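Local coordinates for eukaryotic translation initiation factor 4E type 5 (Leishmania major, PDB 7KCJ), which probably binds the 7-methylguanosine cap of RNA and acts in the initiation of translation, at residues G180-A183 with N184-N187. Sequence-based numbering, arbitrary orientation.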
loop_
_atom_site.group_PDB
_atom_site.type_symbol
_atom_site.label_atom_id
_atom_site.label_comp_id
_atom_site.label_asym_id
_atom_site.label_seq_id
_atom_site.Cartn_x
_atom_site.Cartn_y
_atom_site.Cartn_z
ATOM N N GLY A 180 -4.300 -4.514 -20.560
ATOM C CA GLY A 180 -5.576 -4.983 -21.087
ATOM C C GLY A 180 -6.664 -5.035 -20.026
ATOM O O GLY A 180 -7.696 -5.686 -20.221
ATOM N N LEU A 181 -6.453 -4.341 -18.898
ATOM C CA LEU A 181 -7.399 -4.357 -17.804
ATOM C C LEU A 181 -8.640 -3.563 -18.116
ATOM O O LEU A 181 -8.575 -2.553 -18.826
ATOM C CB LEU A 181 -6.731 -3.932 -16.493
ATOM C CG LEU A 181 -5.487 -4.799 -16.131
ATOM C CD1 LEU A 181 -4.750 -4.258 -14.919
ATOM C CD2 LEU A 181 -5.841 -6.275 -15.975
ATOM N N ALA A 182 -9.784 -4.072 -17.642
ATOM C CA ALA A 182 -11.093 -3.490 -17.887
ATOM C C ALA A 182 -11.287 -2.200 -17.114
ATOM O O ALA A 182 -10.980 -2.158 -15.918
ATOM C CB ALA A 182 -12.170 -4.493 -17.505
ATOM N N ALA A 183 -11.807 -1.164 -17.783
ATOM C CA ALA A 183 -12.067 0.174 -17.222
ATOM C C ALA A 183 -12.996 0.160 -16.019
ATOM O O ALA A 183 -12.810 0.956 -15.101
ATOM C CB ALA A 183 -12.630 1.107 -18.289
ATOM N N ASN A 184 -13.961 -0.759 -15.992
ATOM C CA ASN A 184 -14.886 -0.891 -14.872
ATOM C C ASN A 184 -14.302 -1.642 -13.671
ATOM O O ASN A 184 -15.020 -1.840 -12.705
ATOM C CB ASN A 184 -16.164 -1.610 -15.346
ATOM C CG ASN A 184 -16.042 -3.100 -15.607
ATOM O OD1 ASN A 184 -14.991 -3.724 -15.422
ATOM N ND2 ASN A 184 -17.132 -3.708 -16.051
ATOM N N SER A 185 -13.072 -2.157 -13.761
ATOM C CA SER A 185 -12.481 -3.003 -12.720
ATOM C C SER A 185 -11.528 -2.299 -11.746
ATOM O O SER A 185 -10.998 -2.938 -10.823
ATOM C CB SER A 185 -11.761 -4.177 -13.368
ATOM O OG SER A 185 -10.606 -3.724 -14.052
ATOM N N TYR A 186 -11.267 -1.012 -11.970
ATOM C CA TYR A 186 -10.348 -0.265 -11.117
ATOM C C TYR A 186 -10.525 1.238 -11.247
ATOM O O TYR A 186 -11.049 1.716 -12.241
ATOM C CB TYR A 186 -8.871 -0.633 -11.425
ATOM C CG TYR A 186 -8.371 -0.140 -12.773
ATOM C CD1 TYR A 186 -8.579 -0.882 -13.931
ATOM C CD2 TYR A 186 -7.640 1.030 -12.881
ATOM C CE1 TYR A 186 -8.140 -0.436 -15.162
ATOM C CE2 TYR A 186 -7.173 1.474 -14.114
ATOM C CZ TYR A 186 -7.431 0.737 -15.249
ATOM O OH TYR A 186 -6.950 1.129 -16.467
ATOM N N ASN A 187 -9.993 1.994 -10.286
ATOM C CA ASN A 187 -9.967 3.446 -10.373
ATOM C C ASN A 187 -8.755 4.027 -9.652
ATOM O O ASN A 187 -8.265 3.461 -8.661
ATOM C CB ASN A 187 -11.270 4.100 -9.926
ATOM C CG ASN A 187 -11.663 3.729 -8.541
ATOM O OD1 ASN A 187 -11.109 4.260 -7.558
ATOM N ND2 ASN A 187 -12.631 2.803 -8.431
HETATM O O HOH W 1 -8.025 0.033 -18.663
HETATM O O HOH W 2 -10.643 2.443 -14.846
#
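Ala-182 O accepts two hydrogen bonds from Ser-185. The backbone bond from Ser-185 N to Ala-182 O measures 3.0 Å, with an N-H...O angle of 157°. Its donor stands 55° out of the carbonyl plane. This i to i+3 bond, with the backbone torsions of Ala-183 and Asn-184, defines a type I beta turn. Ser-185 OG, lodged between its own backbone N and carbonyl carbon (chi1 69°), donates a second bond to Ala-182 O at 2.5 Å, short enough that the exact distance is doubtful. The same hydroxyl bonds Thr-108 OG1.

Water-mediated links involve Tyr-186. One water donates to Leu-181 O at 2.6 Å and lies 2.7 Å from Tyr-186 OH, in the ring plane at its edge. Another donates to both Ala-183 O and Tyr-186 O, two acceptors 3.4 Å apart, and sits over the centre of one ring face.

Apolar packing is slight: Leu-181 CB approaches Tyr-186 CE1 obliquely at 4.0 Å, while Met-176 of helix 165-178 touches both side chains.

The turn follows the Schellman motif at Gly-180 and leads into edge strand 186-191. Its chemistry implies a reversal fixed mainly by polar bonds, one water joining two carbonyl oxygens that cannot bond each other and another tying the tyrosine hydroxyl back to Leu-181 O.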